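Local atomic coordinates of ribosomal-protein-alanine acetyltransferase (Clostridium acetobutylicum, PDB entry 3DNS), a protein that probably transfers an acetyl group to the N-terminal alanine of a ribosomal protein, this chain being the N-terminal GNAT-like domain of a longer protein. Residues K83-V88 with E121-M126. Sequence-based numbering, arbitrary orientation.
Sequences KVNIIV and EFLFGM
Val84 with Met126 (a selenomethionine), Ile86 with Phe124 and Val88 with Phe122 each exchange a pair of backbone hydrogen bonds, joining the antiparallel strands 83-88 and 121-126. Between these pairs stand Asn85 opposite Gly125 and Ile87 opposite Leu123. Lys83 reaches over the bare backbone of Gly125. Its CB sets off neither toward nor away from the other strand, and CG lies anti to the backbone N (chi1 -179°); a bend at chi2 (64°) then turns the chain across, bringing CD to 3.7 Å from Met126 O and CE to 3.9 Å from Gly125 CA. A second bend, at chi4, brings NZ to the side chain of Asn85, where it gives a hydrogen bond to OD1 (3.0 Å) and also forms a salt bridge with Glu105. Asn85 ND2 packs 3.6 Å from Leu123 CG, while its hydrogen bond goes to the same Glu105. Farther along, Ile87 CG2 lies 3.2 Å from Glu121 OE2, a carboxylate held by Arg50 and Ser111. On the other face, Val88 CG2 meets the edge of the Phe124 ring in its plane, 3.7 Å from CE2; Phe97 stacks on that ring, and Val84 and Ile86 pack against helix 61-78. Strands 46-53 and 83-89 are parallel and linked through helix 61-78, and strand 117-127 inserts between 83-89 and 103-114, a strand order characteristic of the GNAT acetyltransferase fold.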
loop_
_atom_site.group_PDB
_atom_site.type_symbol
_atom_site.label_atom_id
_atom_site.label_comp_id
_atom_site.label_asym_id
_atom_site.label_seq_id
_atom_site.Cartn_x
_atom_site.Cartn_y
_atom_site.Cartn_z
ATOM N N LYS A 83 24.272 -10.728 12.237
ATOM C CA LYS A 83 23.408 -9.845 12.964
ATOM C C LYS A 83 22.608 -9.015 11.985
ATOM O O LYS A 83 23.158 -8.416 11.043
ATOM C CB LYS A 83 24.244 -8.927 13.858
ATOM C CG LYS A 83 23.457 -7.943 14.722
ATOM C CD LYS A 83 22.581 -8.599 15.757
ATOM C CE LYS A 83 21.409 -7.635 16.192
ATOM N NZ LYS A 83 21.923 -6.448 16.895
ATOM N N VAL A 84 21.294 -9.040 12.184
ATOM C CA VAL A 84 20.368 -8.269 11.439
ATOM C C VAL A 84 19.628 -7.269 12.377
ATOM O O VAL A 84 19.108 -7.634 13.443
ATOM C CB VAL A 84 19.358 -9.195 10.719
ATOM C CG1 VAL A 84 18.249 -8.392 10.066
ATOM C CG2 VAL A 84 20.091 -10.121 9.663
ATOM N N ASN A 85 19.597 -6.013 11.967
ATOM C CA ASN A 85 18.723 -4.996 12.574
ATOM C C ASN A 85 17.671 -4.445 11.601
ATOM O O ASN A 85 17.917 -4.290 10.438
ATOM C CB ASN A 85 19.520 -3.817 13.121
ATOM C CG ASN A 85 20.138 -4.132 14.427
ATOM O OD1 ASN A 85 21.113 -4.889 14.480
ATOM N ND2 ASN A 85 19.538 -3.622 15.508
ATOM N N ILE A 86 16.501 -4.161 12.147
ATOM C CA ILE A 86 15.310 -3.709 11.401
ATOM C C ILE A 86 14.779 -2.425 12.079
ATOM O O ILE A 86 14.569 -2.366 13.288
ATOM C CB ILE A 86 14.212 -4.726 11.359
ATOM C CG1 ILE A 86 14.795 -6.109 10.972
ATOM C CG2 ILE A 86 13.134 -4.213 10.357
ATOM C CD1 ILE A 86 13.757 -7.347 10.733
ATOM N N ILE A 87 14.651 -1.390 11.255
ATOM C CA ILE A 87 14.084 -0.102 11.613
ATOM C C ILE A 87 12.705 -0.072 10.997
ATOM O O ILE A 87 12.541 -0.247 9.772
ATOM C CB ILE A 87 14.890 1.038 10.952
ATOM C CG1 ILE A 87 16.381 0.969 11.321
ATOM C CG2 ILE A 87 14.268 2.382 11.312
ATOM C CD1 ILE A 87 17.254 1.934 10.612
ATOM N N VAL A 88 11.714 0.183 11.839
ATOM C CA VAL A 88 10.304 0.276 11.429
ATOM C C VAL A 88 9.608 1.406 12.169
ATOM O O VAL A 88 9.909 1.704 13.336
ATOM C CB VAL A 88 9.476 -1.012 11.720
ATOM C CG1 VAL A 88 9.856 -2.115 10.820
ATOM C CG2 VAL A 88 9.615 -1.464 13.158
ATOM N N GLU A 121 10.713 5.657 15.340
ATOM C CA GLU A 121 10.969 4.316 14.837
ATOM C C GLU A 121 11.524 3.347 15.896
ATOM O O GLU A 121 12.369 3.697 16.752
ATOM C CB GLU A 121 11.949 4.405 13.662
ATOM C CG GLU A 121 11.348 4.990 12.412
ATOM C CD GLU A 121 12.308 5.032 11.253
ATOM O OE1 GLU A 121 13.357 5.734 11.391
ATOM O OE2 GLU A 121 12.007 4.390 10.196
ATOM N N PHE A 122 11.064 2.108 15.826
ATOM C CA PHE A 122 11.648 1.007 16.599
ATOM C C PHE A 122 12.838 0.446 15.948
ATOM O O PHE A 122 12.892 0.378 14.711
ATOM C CB PHE A 122 10.683 -0.156 16.762
ATOM C CG PHE A 122 9.556 0.133 17.658
ATOM C CD1 PHE A 122 9.786 0.547 18.979
ATOM C CD2 PHE A 122 8.276 -0.063 17.242
ATOM C CE1 PHE A 122 8.722 0.788 19.845
ATOM C CE2 PHE A 122 7.230 0.152 18.087
ATOM C CZ PHE A 122 7.435 0.596 19.386
ATOM N N LEU A 123 13.796 0.009 16.781
ATOM C CA LEU A 123 14.953 -0.726 16.299
ATOM C C LEU A 123 14.869 -2.118 16.881
ATOM O O LEU A 123 14.954 -2.290 18.099
ATOM C CB LEU A 123 16.279 0.006 16.675
ATOM C CG LEU A 123 17.597 -0.608 16.169
ATOM C CD1 LEU A 123 17.719 -0.505 14.625
ATOM C CD2 LEU A 123 18.878 0.007 16.892
ATOM N N PHE A 124 14.698 -3.111 16.000
ATOM C CA PHE A 124 14.684 -4.535 16.382
ATOM C C PHE A 124 15.963 -5.252 15.988
ATOM O O PHE A 124 16.536 -4.931 14.986
ATOM C CB PHE A 124 13.517 -5.223 15.713
ATOM C CG PHE A 124 12.222 -4.819 16.247
ATOM C CD1 PHE A 124 11.758 -5.367 17.417
ATOM C CD2 PHE A 124 11.418 -3.952 15.568
ATOM C CE1 PHE A 124 10.534 -4.981 17.933
ATOM C CE2 PHE A 124 10.176 -3.577 16.095
ATOM C CZ PHE A 124 9.751 -4.090 17.269
ATOM N N GLY A 125 16.395 -6.265 16.729
ATOM C CA GLY A 125 17.587 -6.990 16.311
ATOM C C GLY A 125 17.444 -8.488 16.486
ATOM O O GLY A 125 16.663 -8.949 17.332
HETATM N N MSE A 126 18.171 -9.239 15.647
HETATM C CA MSE A 126 18.251 -10.686 15.756
HETATM C C MSE A 126 19.595 -11.148 15.232
HETATM O O MSE A 126 20.041 -10.720 14.180
HETATM C CB MSE A 126 17.119 -11.361 14.959
HETATM C CG MSE A 126 17.217 -12.851 14.912
HETATM SE SE MSE A 126 15.670 -13.732 14.087
HETATM C CE MSE A 126 14.271 -13.293 15.377
#